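Local structure of putative ketosteroid isomerase (Parabacteroides distasonis ATCC 8503, 3KE7) at residues A34-S39 and T62-M67; D40-Y45 and V111-P116. The protein is probably an NTF2-like, SnoaL-type protein that binds a small molecule in its conical pocket and may act as a ketosteroid isomerase. One frame throughout, in Å; residues are numbered along the deposited sequence.

Contact 1. Residues A34-S39 and T62-M67; sequences AFVELS and TYYKGM
Across the contact, Val36 and Phe35 both press on the side chain of Tyr64, and between them they touch it from its root to its hydroxyl. At the root it is one methyl that does the work: Val36 CG2 lies 3.4 Å from Tyr64 CG and equally near Tyr64 CB, where the ring leaves the helix. Val36 reaches there because CG1 is anti to the backbone N (chi1 177°), which turns CG2 toward the neighbouring helix. At the far end the two aromatic side chains cross at a slant, Tyr64 OH resting 3.4 Å from Phe35 CB and 3.7 Å from ring atom Phe35 CD2, with Tyr64 CZ 3.8 Å from the same Phe35 CB. The far end of the Phe35 ring leads away from Tyr64.

One face of the Tyr64 ring is taken by its own segment: the CE methyl of selenomethionine Met67 sits 3.5 Å above the plane, over the ring centre. On the other helix, Ser39 OG donates to Phe35 O at 2.7 Å, a bond back to the carbonyl four residues earlier, at the end of helix 34-38. Further out, the Phe35 ring packs on Glu23, Ala26 and Leu27 of helix 15-28, and Val36 rests on Leu57 and Arg61.

The nearest atoms of the Phe35 side chain and the bound bicine are about 4 Å apart, so at Phe35 this buried helix-to-helix seam borders the pocket of an NTF2-like alpha+beta cone, the cavity that holds the ligand in this family.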
loop_
_atom_site.group_PDB
_atom_site.type_symbol
_atom_site.label_atom_id
_atom_site.label_comp_id
_atom_site.label_asym_id
_atom_site.label_seq_id
_atom_site.Cartn_x
_atom_site.Cartn_y
_atom_site.Cartn_z
ATOM N N ALA B 34 14.634 13.733 1.081
ATOM C CA ALA B 34 14.725 12.791 -0.085
ATOM C C ALA B 34 13.387 12.204 -0.505
ATOM O O ALA B 34 13.045 12.250 -1.690
ATOM C CB ALA B 34 15.715 11.652 0.187
ATOM N N PHE B 35 12.629 11.665 0.450
ATOM C CA PHE B 35 11.337 11.088 0.097
ATOM C C PHE B 35 10.320 12.103 -0.362
ATOM O O PHE B 35 9.445 11.748 -1.170
ATOM C CB PHE B 35 10.770 10.230 1.236
ATOM C CG PHE B 35 11.281 8.816 1.251
ATOM C CD1 PHE B 35 10.988 7.933 0.214
ATOM C CD2 PHE B 35 12.055 8.362 2.309
ATOM C CE1 PHE B 35 11.456 6.619 0.226
ATOM C CE2 PHE B 35 12.536 7.073 2.336
ATOM C CZ PHE B 35 12.207 6.176 1.330
ATOM N N VAL B 36 10.417 13.356 0.072
ATOM C CA VAL B 36 9.513 14.382 -0.398
ATOM C C VAL B 36 9.836 14.712 -1.860
ATOM O O VAL B 36 8.953 14.799 -2.705
ATOM C CB VAL B 36 9.592 15.640 0.472
ATOM C CG1 VAL B 36 8.665 16.763 -0.079
ATOM C CG2 VAL B 36 9.233 15.300 1.931
ATOM N N GLU B 37 11.126 14.805 -2.154
ATOM C CA GLU B 37 11.563 15.028 -3.532
ATOM C C GLU B 37 11.162 13.894 -4.487
ATOM O O GLU B 37 10.832 14.157 -5.666
ATOM C CB GLU B 37 13.067 15.226 -3.552
ATOM C CG GLU B 37 13.517 16.435 -2.698
ATOM N N LEU B 38 11.102 12.676 -3.975
ATOM C CA LEU B 38 10.776 11.522 -4.762
ATOM C C LEU B 38 9.265 11.320 -4.894
ATOM O O LEU B 38 8.810 10.486 -5.676
ATOM C CB LEU B 38 11.387 10.291 -4.107
ATOM C CG LEU B 38 11.356 8.931 -4.773
ATOM C CD1 LEU B 38 11.804 8.997 -6.204
ATOM C CD2 LEU B 38 12.208 7.956 -3.994
ATOM N N SER B 39 8.470 12.079 -4.140
ATOM C CA SER B 39 7.004 11.918 -4.144
ATOM C C SER B 39 6.307 12.914 -5.070
ATOM O O SER B 39 6.786 14.026 -5.289
ATOM C CB SER B 39 6.459 12.080 -2.700
ATOM O OG SER B 39 6.910 11.047 -1.837
ATOM N N THR B 62 5.411 19.372 4.946
ATOM C CA THR B 62 5.293 19.914 6.298
ATOM C C THR B 62 5.652 18.894 7.365
ATOM O O THR B 62 6.370 19.195 8.320
ATOM C CB THR B 62 3.859 20.447 6.508
ATOM O OG1 THR B 62 3.644 21.477 5.538
ATOM C CG2 THR B 62 3.673 21.010 7.941
ATOM N N TYR B 63 5.180 17.660 7.202
ATOM C CA TYR B 63 5.490 16.591 8.137
ATOM C C TYR B 63 7.010 16.280 8.155
ATOM O O TYR B 63 7.655 16.215 9.212
ATOM C CB TYR B 63 4.698 15.344 7.740
ATOM C CG TYR B 63 4.901 14.165 8.630
ATOM C CD1 TYR B 63 4.579 14.229 9.965
ATOM C CD2 TYR B 63 5.394 12.964 8.128
ATOM C CE1 TYR B 63 4.757 13.135 10.788
ATOM C CE2 TYR B 63 5.524 11.860 8.923
ATOM C CZ TYR B 63 5.229 11.966 10.267
ATOM O OH TYR B 63 5.400 10.888 11.143
ATOM N N TYR B 64 7.581 16.126 6.966
ATOM C CA TYR B 64 8.988 15.793 6.845
ATOM C C TYR B 64 9.916 16.905 7.321
ATOM O O TYR B 64 11.023 16.642 7.811
ATOM C CB TYR B 64 9.330 15.422 5.371
ATOM C CG TYR B 64 9.287 13.966 5.086
ATOM C CD1 TYR B 64 8.116 13.305 4.894
ATOM C CD2 TYR B 64 10.458 13.256 5.004
ATOM C CE1 TYR B 64 8.082 11.956 4.611
ATOM C CE2 TYR B 64 10.459 11.894 4.745
ATOM C CZ TYR B 64 9.273 11.250 4.540
ATOM O OH TYR B 64 9.333 9.875 4.300
ATOM N N LYS B 65 9.456 18.148 7.259
ATOM C CA LYS B 65 10.251 19.259 7.760
ATOM C C LYS B 65 10.528 19.118 9.254
ATOM O O LYS B 65 11.513 19.661 9.735
ATOM C CB LYS B 65 9.535 20.582 7.523
ATOM C CG LYS B 65 9.616 21.063 6.087
ATOM C CD LYS B 65 8.675 22.277 5.781
ATOM C CE LYS B 65 8.839 23.411 6.734
ATOM N NZ LYS B 65 10.126 24.182 6.517
ATOM N N GLY B 66 9.698 18.373 9.967
ATOM C CA GLY B 66 9.862 18.206 11.410
ATOM C C GLY B 66 10.620 16.957 11.796
ATOM O O GLY B 66 10.869 16.744 12.969
HETATM N N MSE B 67 10.965 16.110 10.823
HETATM C CA MSE B 67 11.634 14.863 11.123
HETATM C C MSE B 67 13.119 14.923 10.921
HETATM O O MSE B 67 13.622 15.558 10.017
HETATM C CB MSE B 67 11.069 13.724 10.265
HETATM C CG MSE B 67 9.702 13.244 10.741
HETATM SE SE MSE B 67 9.163 11.552 10.053
HETATM C CE MSE B 67 8.998 12.107 8.282
#

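Contact 2. Residues D40-Y45 and V111-P116; sequences DTDVIY and VYRRNP
Arg113 reaches across to two carboxylates, Asp40 and Asp42, and salt bridges make up the direct contact. With Asp42 the grip is end-on and double. Arg113 NH1 gives a bond of 2.9 Å to the syn lone pair of Asp42 OD2 (163° at the hydrogen), while Arg113 NH2 reaches Asp42 OD1 at 2.8 Å, again on the syn side but a little out of plane. The two flat groups lie only 12° from coplanar, and the paired bonds fix the rotation of the guanidinium. The arginine chain runs extended from its backbone and bends at chi3 (60°), which swings the nitrogens round to face Asp42.

Asp40 is met quite differently. Asp40 OD2 takes the other N-H of Arg113 NH2 in a bond 2.9 Å long, and the nitrogen stands above the carboxylate plane although OD2 itself lies in the guanidinium plane. NH2 is therefore shared between both acids; the two carboxylates together would favour the charged guanidinium and probably be stabilised by it.

Water supplies the third link. One molecule donates to Asp40 OD2 at 2.9 Å and to Arg113 O at 3.0 Å, and accepts from Arg113 NE. Within the acidic segment, Asp40 OD1 receives Thr41 N, and Asp40 O takes Val43 N to close a type I turn.

That turn is the corner between strand 39-40 and strand 43-46, both hydrogen-bonded to strand 120-129. Arg113, on strand 102-114, lies over Ile123 of that intervening strand, and Gln83 of the second subunit packs on Asp42.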
loop_
_atom_site.group_PDB
_atom_site.type_symbol
_atom_site.label_atom_id
_atom_site.label_comp_id
_atom_site.label_asym_id
_atom_site.label_seq_id
_atom_site.Cartn_x
_atom_site.Cartn_y
_atom_site.Cartn_z
ATOM N N ASP B 40 5.126 12.509 -5.568
ATOM C CA ASP B 40 4.319 13.336 -6.424
ATOM C C ASP B 40 3.286 14.158 -5.657
ATOM O O ASP B 40 3.010 13.977 -4.477
ATOM C CB ASP B 40 3.622 12.502 -7.497
ATOM C CG ASP B 40 3.755 13.081 -8.860
ATOM O OD1 ASP B 40 3.895 14.349 -8.955
ATOM O OD2 ASP B 40 3.665 12.293 -9.853
ATOM N N THR B 41 2.687 15.100 -6.379
ATOM C CA THR B 41 1.766 16.051 -5.773
ATOM C C THR B 41 0.569 15.413 -5.059
ATOM O O THR B 41 0.077 15.981 -4.091
ATOM C CB THR B 41 1.260 17.115 -6.783
ATOM O OG1 THR B 41 0.599 16.478 -7.900
ATOM C CG2 THR B 41 2.417 17.971 -7.247
ATOM N N ASP B 42 0.137 14.253 -5.537
ATOM C CA ASP B 42 -1.049 13.541 -5.041
ATOM C C ASP B 42 -0.703 12.439 -4.066
ATOM O O ASP B 42 -1.547 11.568 -3.788
ATOM C CB ASP B 42 -1.858 13.009 -6.221
ATOM C CG ASP B 42 -1.090 12.045 -7.072
ATOM O OD1 ASP B 42 0.145 12.243 -7.340
ATOM O OD2 ASP B 42 -1.754 11.079 -7.562
ATOM N N VAL B 43 0.469 12.499 -3.463
ATOM C CA VAL B 43 0.910 11.430 -2.596
ATOM C C VAL B 43 0.000 11.280 -1.359
ATOM O O VAL B 43 -0.468 12.253 -0.790
ATOM C CB VAL B 43 2.381 11.670 -2.188
ATOM C CG1 VAL B 43 2.515 12.988 -1.309
ATOM C CG2 VAL B 43 2.964 10.466 -1.474
ATOM N N ILE B 44 -0.210 10.038 -0.970
ATOM C CA ILE B 44 -0.895 9.663 0.240
ATOM C C ILE B 44 0.139 8.930 1.085
ATOM O O ILE B 44 0.844 8.063 0.608
ATOM C CB ILE B 44 -2.096 8.724 -0.056
ATOM C CG1 ILE B 44 -3.102 9.355 -1.009
ATOM C CG2 ILE B 44 -2.762 8.249 1.242
ATOM C CD1 ILE B 44 -3.727 10.556 -0.524
ATOM N N TYR B 45 0.166 9.204 2.379
ATOM C CA TYR B 45 1.176 8.643 3.282
ATOM C C TYR B 45 0.599 8.247 4.645
ATOM O O TYR B 45 -0.207 8.977 5.255
ATOM C CB TYR B 45 2.248 9.738 3.522
ATOM C CG TYR B 45 3.351 9.404 4.521
ATOM C CD1 TYR B 45 3.128 9.548 5.865
ATOM C CD2 TYR B 45 4.651 9.001 4.104
ATOM C CE1 TYR B 45 4.087 9.261 6.778
ATOM C CE2 TYR B 45 5.621 8.732 5.014
ATOM C CZ TYR B 45 5.318 8.830 6.375
ATOM O OH TYR B 45 6.311 8.562 7.314
ATOM N N VAL B 111 3.938 2.860 -3.639
ATOM C CA VAL B 111 3.444 2.799 -5.005
ATOM C C VAL B 111 4.126 3.946 -5.776
ATOM O O VAL B 111 3.989 5.095 -5.411
ATOM C CB VAL B 111 1.958 2.937 -5.106
ATOM C CG1 VAL B 111 1.551 2.819 -6.589
ATOM C CG2 VAL B 111 1.244 1.839 -4.273
ATOM N N TYR B 112 4.864 3.588 -6.846
ATOM C CA TYR B 112 5.526 4.516 -7.741
ATOM C C TYR B 112 4.770 4.578 -9.063
ATOM O O TYR B 112 4.235 3.553 -9.538
ATOM C CB TYR B 112 6.956 4.037 -8.071
ATOM C CG TYR B 112 8.017 4.215 -6.997
ATOM C CD1 TYR B 112 8.071 3.391 -5.900
ATOM C CD2 TYR B 112 9.003 5.180 -7.139
ATOM C CE1 TYR B 112 9.086 3.477 -4.977
ATOM C CE2 TYR B 112 10.004 5.320 -6.202
ATOM C CZ TYR B 112 10.039 4.462 -5.116
ATOM O OH TYR B 112 11.078 4.572 -4.188
ATOM N N ARG B 113 4.688 5.770 -9.633
ATOM C CA ARG B 113 4.042 6.014 -10.888
ATOM C C ARG B 113 5.021 6.674 -11.818
ATOM O O ARG B 113 5.692 7.629 -11.420
ATOM C CB ARG B 113 2.791 6.907 -10.715
ATOM C CG ARG B 113 2.043 7.240 -12.053
ATOM C CD ARG B 113 0.800 8.095 -11.852
ATOM N NE ARG B 113 1.178 9.348 -11.234
ATOM C CZ ARG B 113 0.461 10.025 -10.315
ATOM N NH1 ARG B 113 -0.733 9.598 -9.888
ATOM N NH2 ARG B 113 0.963 11.142 -9.789
ATOM N N ARG B 114 5.097 6.166 -13.043
ATOM C CA ARG B 114 5.980 6.721 -14.042
ATOM C C ARG B 114 5.264 7.903 -14.674
ATOM O O ARG B 114 4.170 7.736 -15.209
ATOM C CB ARG B 114 6.323 5.659 -15.095
ATOM C CG ARG B 114 7.371 6.170 -16.131
ATOM C CD ARG B 114 7.774 5.059 -17.093
ATOM N NE ARG B 114 6.593 4.564 -17.770
ATOM C CZ ARG B 114 6.368 3.292 -18.106
ATOM N NH1 ARG B 114 7.278 2.331 -17.871
ATOM N NH2 ARG B 114 5.212 2.979 -18.677
ATOM N N ASN B 115 5.866 9.079 -14.571
ATOM C CA ASN B 115 5.322 10.286 -15.173
ATOM C C ASN B 115 5.720 10.343 -16.654
ATOM O O ASN B 115 6.541 9.547 -17.097
ATOM C CB ASN B 115 5.671 11.572 -14.365
ATOM C CG ASN B 115 7.186 12.031 -14.431
ATOM O OD1 ASN B 115 7.946 11.710 -15.369
ATOM N ND2 ASN B 115 7.575 12.900 -13.433
ATOM N N PRO B 116 5.075 11.231 -17.429
ATOM C CA PRO B 116 5.407 11.354 -18.869
ATOM C C PRO B 116 6.879 11.619 -19.160
ATOM O O PRO B 116 7.373 11.231 -20.226
ATOM C CB PRO B 116 4.557 12.531 -19.312
ATOM C CG PRO B 116 3.319 12.418 -18.498
ATOM C CD PRO B 116 3.743 11.796 -17.140
HETATM O O HOH W 1 4.017 10.059 -11.607
#

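In the fold
From the N terminus, helix 15-28 leads into helix 34-38, the first half of contact 1, and the chain runs straight on into segment 40-45, with its corner at 41-42, which begins contact 2. After strand 54-55, helix 57-65 returns to helix 34-38, and contact 1 closes a loop of 22 residues. Contact 2 closes later, when strand 102-114 comes back to the corner across 65 intervening residues. The segments alternate, so the two loops cross. Contact 1 joins helix to helix on the pocket side; contact 2 ties the corner before strand 43-46 to strand 102-114 at the surface, across strand 120-129. They touch where Tyr45 packs on Tyr63 and Tyr64, and where Leu38 meets Tyr112.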